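Local structure of guanine deaminase (6OHB) at residues G77-H82 with T135-V140; H235-E240 with F274-H279. The protein catalyses the zinc-dependent hydrolytic deamination of guanine to xanthine and ammonia, the single step from guanine to xanthine in purine degradation. All blocks are in the same frame, centred on the assembly; numbering follows the deposited sequence.

Contact 1: G77-H82 with T135-V140; sequences GFVDTH and TTTALV. With ZN (zinc ion), chain E.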
ATOM      1  N   GLY A  77     -14.017   4.022 -16.680  1.00 29.61           N
ATOM      2  CA  GLY A  77     -12.736   3.334 -16.678  1.00 28.67           C
ATOM      3  C   GLY A  77     -11.619   4.238 -16.187  1.00 33.40           C
ATOM      4  O   GLY A  77     -11.604   5.444 -16.450  1.00 29.03           O
ATOM      5  N   PHE A  78     -10.695   3.656 -15.426  1.00 31.99           N
ATOM      6  CA  PHE A  78      -9.579   4.430 -14.902  1.00 31.24           C
ATOM      7  C   PHE A  78      -8.580   4.786 -16.000  1.00 29.77           C
ATOM      8  O   PHE A  78      -8.385   4.041 -16.971  1.00 27.40           O
ATOM      9  CB  PHE A  78      -8.879   3.668 -13.774  1.00 28.96           C
ATOM     10  CG  PHE A  78      -9.786   3.342 -12.623  1.00 35.43           C
ATOM     11  CD1 PHE A  78     -10.615   4.314 -12.084  1.00 35.73           C
ATOM     12  CD2 PHE A  78      -9.826   2.063 -12.094  1.00 36.32           C
ATOM     13  CE1 PHE A  78     -11.461   4.021 -11.032  1.00 34.95           C
ATOM     14  CE2 PHE A  78     -10.672   1.762 -11.040  1.00 36.22           C
ATOM     15  CZ  PHE A  78     -11.490   2.745 -10.510  1.00 44.62           C
ATOM     16  N   VAL A  79      -7.911   5.923 -15.796  1.00 25.79           N
ATOM     17  CA  VAL A  79      -6.984   6.511 -16.755  1.00 33.49           C
ATOM     18  C   VAL A  79      -5.609   6.564 -16.096  1.00 40.44           C
ATOM     19  O   VAL A  79      -5.397   7.319 -15.136  1.00 36.80           O
ATOM     20  CB  VAL A  79      -7.433   7.909 -17.196  1.00 36.12           C
ATOM     21  CG1 VAL A  79      -6.440   8.490 -18.191  1.00 40.11           C
ATOM     22  CG2 VAL A  79      -8.845   7.851 -17.793  1.00 33.84           C
ATOM     23  N   ASP A  80      -4.670   5.780 -16.630  1.00 36.21           N
ATOM     24  CA  ASP A  80      -3.311   5.662 -16.110  1.00 42.22           C
ATOM     25  C   ASP A  80      -2.381   6.476 -17.006  1.00 41.36           C
ATOM     26  O   ASP A  80      -2.094   6.072 -18.137  1.00 43.76           O
ATOM     27  CB  ASP A  80      -2.896   4.192 -16.082  1.00 38.81           C
ATOM     28  CG  ASP A  80      -1.666   3.937 -15.227  1.00 52.83           C
ATOM     29  OD1 ASP A  80      -0.833   4.858 -15.059  1.00 51.03           O
ATOM     30  OD2 ASP A  80      -1.534   2.798 -14.729  1.00 49.06           O
ATOM     31  N   THR A  81      -1.867   7.594 -16.490  1.00 34.43           N
ATOM     32  CA  THR A  81      -1.184   8.559 -17.346  1.00 42.68           C
ATOM     33  C   THR A  81       0.327   8.356 -17.467  1.00 40.43           C
ATOM     34  O   THR A  81       0.973   9.143 -18.168  1.00 43.92           O
ATOM     35  CB  THR A  81      -1.460   9.989 -16.866  1.00 42.06           C
ATOM     36  OG1 THR A  81      -0.972  10.162 -15.528  1.00 36.65           O
ATOM     37  CG2 THR A  81      -2.957  10.297 -16.918  1.00 40.62           C
ATOM     38  N   HIS A  82       0.907   7.328 -16.846  1.00 39.59           N
ATOM     39  CA  HIS A  82       2.322   7.008 -17.073  1.00 45.18           C
ATOM     40  C   HIS A  82       2.579   5.583 -16.602  1.00 40.81           C
ATOM     41  O   HIS A  82       2.503   5.303 -15.402  1.00 40.95           O
ATOM     42  CB  HIS A  82       3.249   7.995 -16.361  1.00 43.03           C
ATOM     43  CG  HIS A  82       4.707   7.696 -16.543  1.00 43.83           C
ATOM     44  ND1 HIS A  82       5.367   7.895 -17.736  1.00 43.24           N
ATOM     45  CD2 HIS A  82       5.630   7.204 -15.682  1.00 49.78           C
ATOM     46  CE1 HIS A  82       6.634   7.544 -17.602  1.00 48.76           C
ATOM     47  NE2 HIS A  82       6.820   7.124 -16.364  1.00 47.83           N
ATOM     48  N   THR A 135      -8.209  -0.277 -15.466  1.00 33.73           N
ATOM     49  CA  THR A 135      -7.601   0.738 -16.317  1.00 32.36           C
ATOM     50  C   THR A 135      -8.024   0.493 -17.761  1.00 35.13           C
ATOM     51  O   THR A 135      -7.693  -0.546 -18.341  1.00 33.08           O
ATOM     52  CB  THR A 135      -6.078   0.687 -16.187  1.00 37.97           C
ATOM     53  OG1 THR A 135      -5.701   1.048 -14.854  1.00 41.84           O
ATOM     54  CG2 THR A 135      -5.415   1.628 -17.176  1.00 34.84           C
ATOM     55  N   THR A 136      -8.749   1.443 -18.354  1.00 35.53           N
ATOM     56  CA  THR A 136      -9.192   1.251 -19.726  1.00 33.00           C
ATOM     57  C   THR A 136      -8.458   2.142 -20.709  1.00 40.45           C
ATOM     58  O   THR A 136      -8.495   1.870 -21.912  1.00 39.71           O
ATOM     59  CB  THR A 136     -10.703   1.505 -19.865  1.00 35.18           C
ATOM     60  OG1 THR A 136     -11.024   2.824 -19.408  1.00 35.94           O
ATOM     61  CG2 THR A 136     -11.507   0.486 -19.068  1.00 36.06           C
ATOM     62  N   THR A 137      -7.764   3.164 -20.222  1.00 34.55           N
ATOM     63  CA  THR A 137      -6.960   4.033 -21.062  1.00 37.94           C
ATOM     64  C   THR A 137      -5.645   4.293 -20.356  1.00 38.81           C
ATOM     65  O   THR A 137      -5.632   4.627 -19.166  1.00 40.59           O
ATOM     66  CB  THR A 137      -7.687   5.348 -21.343  1.00 40.24           C
ATOM     67  OG1 THR A 137      -8.674   5.130 -22.357  1.00 47.97           O
ATOM     68  CG2 THR A 137      -6.708   6.431 -21.787  1.00 38.82           C
ATOM     69  N   ALA A 138      -4.544   4.136 -21.085  1.00 34.92           N
ATOM     70  CA  ALA A 138      -3.228   4.356 -20.519  1.00 44.90           C
ATOM     71  C   ALA A 138      -2.352   5.089 -21.522  1.00 41.61           C
ATOM     72  O   ALA A 138      -2.485   4.917 -22.735  1.00 38.89           O
ATOM     73  CB  ALA A 138      -2.558   3.036 -20.103  1.00 37.86           C
ATOM     74  N   LEU A 139      -1.462   5.918 -20.991  1.00 43.21           N
ATOM     75  CA  LEU A 139      -0.371   6.509 -21.753  1.00 34.91           C
ATOM     76  C   LEU A 139       0.866   5.686 -21.413  1.00 40.73           C
ATOM     77  O   LEU A 139       1.314   5.677 -20.262  1.00 35.58           O
ATOM     78  CB  LEU A 139      -0.206   7.985 -21.399  1.00 36.40           C
ATOM     79  CG  LEU A 139       1.077   8.689 -21.835  1.00 40.75           C
ATOM     80  CD1 LEU A 139       1.260   8.612 -23.346  1.00 36.88           C
ATOM     81  CD2 LEU A 139       1.068  10.135 -21.355  1.00 33.58           C
ATOM     82  N   VAL A 140       1.392   4.966 -22.399  1.00 42.15           N
ATOM     83  CA  VAL A 140       2.263   3.822 -22.167  1.00 40.14           C
ATOM     84  C   VAL A 140       3.629   4.096 -22.778  1.00 45.88           C
ATOM     85  O   VAL A 140       3.732   4.387 -23.975  1.00 43.21           O
ATOM     86  CB  VAL A 140       1.671   2.530 -22.760  1.00 44.90           C
ATOM     87  CG1 VAL A 140       2.585   1.352 -22.456  1.00 46.63           C
ATOM     88  CG2 VAL A 140       0.265   2.281 -22.235  1.00 38.24           C
TER
HETATM   89 ZN    ZN E 501       8.489   6.165 -15.790  1.00 51.08          ZN

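Contact 2: H235-E240 with F274-H279; sequences HTHLCE and FAHCVH. With ZN (zinc ion), chain E.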
ATOM      1  N   HIS A 235       5.430  12.582 -24.585  1.00 43.74           N
ATOM      2  CA  HIS A 235       5.440  11.888 -23.302  1.00 46.59           C
ATOM      3  C   HIS A 235       6.880  11.698 -22.854  1.00 44.03           C
ATOM      4  O   HIS A 235       7.646  11.013 -23.537  1.00 44.12           O
ATOM      5  CB  HIS A 235       4.730  10.538 -23.434  1.00 50.41           C
ATOM      6  CG  HIS A 235       4.564   9.810 -22.140  1.00 47.88           C
ATOM      7  ND1 HIS A 235       4.367   8.447 -22.074  1.00 43.76           N
ATOM      8  CD2 HIS A 235       4.557  10.256 -20.861  1.00 40.11           C
ATOM      9  CE1 HIS A 235       4.242   8.086 -20.810  1.00 43.96           C
ATOM     10  NE2 HIS A 235       4.355   9.165 -20.055  1.00 43.08           N
ATOM     11  N   THR A 236       7.251  12.271 -21.707  1.00 44.07           N
ATOM     12  CA  THR A 236       8.619  12.077 -21.235  1.00 48.92           C
ATOM     13  C   THR A 236       8.676  12.238 -19.721  1.00 45.71           C
ATOM     14  O   THR A 236       7.696  12.624 -19.089  1.00 45.02           O
ATOM     15  CB  THR A 236       9.582  13.050 -21.938  1.00 51.86           C
ATOM     16  OG1 THR A 236      10.934  12.673 -21.661  1.00 49.78           O
ATOM     17  CG2 THR A 236       9.343  14.484 -21.476  1.00 46.59           C
ATOM     18  N   HIS A 237       9.845  11.944 -19.143  1.00 40.17           N
ATOM     19  CA  HIS A 237      10.081  12.113 -17.711  1.00 42.40           C
ATOM     20  C   HIS A 237      10.665  13.507 -17.444  1.00 45.84           C
ATOM     21  O   HIS A 237      11.386  14.059 -18.280  1.00 40.38           O
ATOM     22  CB  HIS A 237      11.037  11.033 -17.182  1.00 40.83           C
ATOM     23  CG  HIS A 237      10.461   9.642 -17.135  1.00 44.67           C
ATOM     24  ND1 HIS A 237      10.541   8.757 -18.192  1.00 41.54           N
ATOM     25  CD2 HIS A 237       9.855   8.964 -16.127  1.00 42.33           C
ATOM     26  CE1 HIS A 237       9.988   7.606 -17.845  1.00 46.65           C
ATOM     27  NE2 HIS A 237       9.560   7.706 -16.599  1.00 45.34           N
ATOM     28  N   LEU A 238      10.350  14.085 -16.274  1.00 39.68           N
ATOM     29  CA  LEU A 238      10.821  15.438 -15.972  1.00 40.39           C
ATOM     30  C   LEU A 238      10.987  15.649 -14.471  1.00 50.26           C
ATOM     31  O   LEU A 238      10.027  15.468 -13.718  1.00 43.13           O
ATOM     32  CB  LEU A 238       9.855  16.493 -16.536  1.00 50.57           C
ATOM     33  CG  LEU A 238      10.144  17.974 -16.246  1.00 49.09           C
ATOM     34  CD1 LEU A 238      11.375  18.432 -17.009  1.00 47.67           C
ATOM     35  CD2 LEU A 238       8.936  18.831 -16.612  1.00 50.49           C
ATOM     36  N   CYS A 239      12.186  16.074 -14.062  1.00 46.14           N
ATOM     37  CA  CYS A 239      12.530  16.414 -12.678  1.00 51.66           C
ATOM     38  C   CYS A 239      11.964  15.415 -11.667  1.00 49.71           C
ATOM     39  O   CYS A 239      11.259  15.767 -10.720  1.00 48.37           O
ATOM     40  CB  CYS A 239      12.089  17.839 -12.334  1.00 47.58           C
ATOM     41  SG  CYS A 239      12.498  19.093 -13.564  1.00 62.51           S
ATOM     42  N   GLU A 240      12.344  14.156 -11.854  1.00 49.39           N
ATOM     43  CA  GLU A 240      11.982  13.128 -10.889  1.00 54.51           C
ATOM     44  C   GLU A 240      12.929  13.142  -9.692  1.00 55.01           C
ATOM     45  O   GLU A 240      12.492  12.997  -8.543  1.00 54.93           O
ATOM     46  CB  GLU A 240      11.989  11.750 -11.568  1.00 46.78           C
ATOM     47  CG  GLU A 240      11.631  10.570 -10.670  1.00 54.68           C
ATOM     48  CD  GLU A 240      11.608   9.245 -11.429  1.00 49.41           C
ATOM     49  OE1 GLU A 240      11.989   9.238 -12.620  1.00 49.34           O
ATOM     50  OE2 GLU A 240      11.222   8.210 -10.841  1.00 52.12           O
ATOM     51  N   PHE A 274       4.421  15.167 -18.792  1.00 44.30           N
ATOM     52  CA  PHE A 274       5.713  15.062 -18.132  1.00 52.33           C
ATOM     53  C   PHE A 274       5.522  14.286 -16.836  1.00 45.41           C
ATOM     54  O   PHE A 274       4.782  14.721 -15.945  1.00 48.51           O
ATOM     55  CB  PHE A 274       6.301  16.450 -17.874  1.00 45.24           C
ATOM     56  CG  PHE A 274       6.513  17.250 -19.131  1.00 46.09           C
ATOM     57  CD1 PHE A 274       7.640  17.051 -19.911  1.00 46.01           C
ATOM     58  CD2 PHE A 274       5.572  18.184 -19.545  1.00 51.87           C
ATOM     59  CE1 PHE A 274       7.836  17.771 -21.075  1.00 55.36           C
ATOM     60  CE2 PHE A 274       5.759  18.909 -20.709  1.00 48.63           C
ATOM     61  CZ  PHE A 274       6.894  18.703 -21.476  1.00 51.38           C
ATOM     62  N   ALA A 275       6.187  13.143 -16.745  1.00 41.25           N
ATOM     63  CA  ALA A 275       6.077  12.268 -15.591  1.00 47.53           C
ATOM     64  C   ALA A 275       6.920  12.782 -14.433  1.00 44.54           C
ATOM     65  O   ALA A 275       8.025  13.302 -14.633  1.00 41.36           O
ATOM     66  CB  ALA A 275       6.511  10.850 -15.959  1.00 43.85           C
ATOM     67  N   HIS A 276       6.349  12.669 -13.227  1.00 48.79           N
ATOM     68  CA  HIS A 276       6.975  12.878 -11.920  1.00 43.60           C
ATOM     69  C   HIS A 276       6.911  14.337 -11.490  1.00 43.40           C
ATOM     70  O   HIS A 276       6.063  14.690 -10.664  1.00 46.21           O
ATOM     71  CB  HIS A 276       8.410  12.345 -11.905  1.00 42.17           C
ATOM     72  CG  HIS A 276       8.501  10.886 -12.228  1.00 39.68           C
ATOM     73  ND1 HIS A 276       7.950   9.911 -11.423  1.00 40.77           N
ATOM     74  CD2 HIS A 276       9.064  10.236 -13.275  1.00 43.39           C
ATOM     75  CE1 HIS A 276       8.175   8.723 -11.957  1.00 42.46           C
ATOM     76  NE2 HIS A 276       8.850   8.892 -13.081  1.00 41.27           N
ATOM     77  N   CYS A 277       7.782  15.193 -12.034  1.00 45.92           N
ATOM     78  CA  CYS A 277       7.739  16.630 -11.740  1.00 41.67           C
ATOM     79  C   CYS A 277       7.802  16.893 -10.238  1.00 47.23           C
ATOM     80  O   CYS A 277       7.036  17.693  -9.695  1.00 46.46           O
ATOM     81  CB  CYS A 277       6.491  17.278 -12.343  1.00 46.27           C
ATOM     82  SG  CYS A 277       6.440  17.219 -14.141  1.00 47.75           S
ATOM     83  N   VAL A 278       8.722  16.202  -9.562  1.00 50.96           N
ATOM     84  CA  VAL A 278       8.804  16.276  -8.107  1.00 48.11           C
ATOM     85  C   VAL A 278       9.564  17.518  -7.647  1.00 45.18           C
ATOM     86  O   VAL A 278       9.226  18.108  -6.613  1.00 48.90           O
ATOM     87  CB  VAL A 278       9.455  14.989  -7.565  1.00 50.33           C
ATOM     88  CG1 VAL A 278       9.558  15.023  -6.049  1.00 51.42           C
ATOM     89  CG2 VAL A 278       8.679  13.766  -8.040  1.00 46.81           C
ATOM     90  N   HIS A 279      10.571  17.951  -8.401  1.00 45.15           N
ATOM     91  CA  HIS A 279      11.430  19.077  -8.028  1.00 50.55           C
ATOM     92  C   HIS A 279      11.384  20.115  -9.142  1.00 53.79           C
ATOM     93  O   HIS A 279      12.276  20.166  -9.990  1.00 58.53           O
ATOM     94  CB  HIS A 279      12.863  18.602  -7.760  1.00 54.36           C
ATOM     95  CG  HIS A 279      12.948  17.458  -6.803  1.00 53.56           C
ATOM     96  ND1 HIS A 279      12.712  17.601  -5.452  1.00 50.53           N
ATOM     97  CD2 HIS A 279      13.228  16.147  -6.999  1.00 51.22           C
ATOM     98  CE1 HIS A 279      12.850  16.430  -4.857  1.00 55.37           C
ATOM     99  NE2 HIS A 279      13.164  15.530  -5.773  1.00 54.00           N
TER
HETATM  100 ZN    ZN E 501       8.489   6.165 -15.790  1.00 51.08          ZN

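Contact 1: G77-H82 with T135-V140
Phe78 O takes two backbone N-H groups at once, from Thr136 N at 3.0 Å and, more weakly, from Thr137 N at 3.4 Å. This forked grip marks a beta bulge in two strands that otherwise run parallel, with 1° between their directions. Phe78 is paired with Thr135 but Val79 with Thr137, and the extra residue is Thr136, whose backbone departs from extended strand geometry. Past the bulge the regular pattern resumes: Asp80 N donates to Thr137 O, and Asp80 O receives Leu139 N at 2.9 Å.

Thr136 OG1 sits between its own backbone N and carbonyl carbon (chi1 57°), which lays the hydroxyl oxygen on Gly77 CA at 3.3 Å; any CB on Gly77 would run into it. On the face carrying Asp80, Thr135 and Ala138, the methyl CG2 of Thr135 packs against Asp80 CB at 3.8 Å, while the Asp80 carboxylate reaches past this pair to bond the hydroxyl of Thr326. Val79 and Thr137 lie side by side on the other face, CG1 to CG2 at 4.2 Å. Farther along, Leu139 brings its CD2 branch to Thr81 O.

These are the first two strands of the amidohydrolase TIM barrel, and His82 opens the HxH motif that His84 completes. With CG anti to the backbone N (chi1 179°), the His82 ring projects from the barrel strand near its C-terminal end, and NE2 binds the zinc ion at 2.0 Å, alongside His84, His237 and Asp327. Its other nitrogen, ND1, is hydrogen-bonded to His235, a second-shell residue. Held at both nitrogens, the imidazole has little freedom to rotate, so NE2 stays directed at the zinc.

Contact 2: H235-E240 with F274-H279
Thr236 and Phe274 begin a parallel pairing in which Thr236 O accepts Ala275 N at 2.8 Å and Leu238 N donates to Ala275 O. The 274-279 chain then changes direction at Ala275, yet bonding continues: Cys277 N lies almost in line with the Leu238 carbonyl (C=O...N 177°), although its N-H is bent away from that line (140° at the hydrogen). Beyond it Cys239 O receives both Val278 N and His279 N, each tilted from the carbonyl plane.

Among the side chains, the Glu240 carboxylate stacks on one face of the His276 ring, planes 14° apart, with CD 3.2 Å above the ring centre. Glu240 reaches there extended, its CG anti to the backbone N. His276 NE2 comes edge-on to His237 CD2 at 3.2 Å, beside the imidazole whose NE2 binds the zinc ion. Replacing His276 by alanine is likely to leave the Glu240 carboxylate without the ring it stacks on, and Asn302 OD1 without its ring-nitrogen partner. On the sheet face carrying Thr236 and Phe274, Thr236 CG2 touches Phe274 CD1 at 3.5 Å; Leu238 CD2 packs on Phe274 CB and Cys277 SG. By similarity, His237 through Glu240 contribute to the substrate site.

Strand 233-238 runs between strands 203-208 and 272-274 of the barrel; helix 258-264 packs on Leu238, and helix 242-251 meets Cys239 and His279.

From the N terminus, the small sheet that includes strands 8-12 and 38-43 comes before the barrel, which strand 73-84 opens. Contact 1 closes a loop of 52 residues, largely helices 98-111 and 116-132, when strand 135-141 returns beside it. The chain then passes through strands 164-169 and 203-208 before contact 2 opens, and a second loop, of 33 residues with helices 242-251 and 258-264, closes at 274-279. The two loops follow in series, neither nested nor crossed. Curling of the barrel nevertheless brings the contacts together: Leu139 CG lies 3.3 Å from His235 ND1, Ala275 CB meets the His82 ring, and both contacts supply a ligand to one zinc ion.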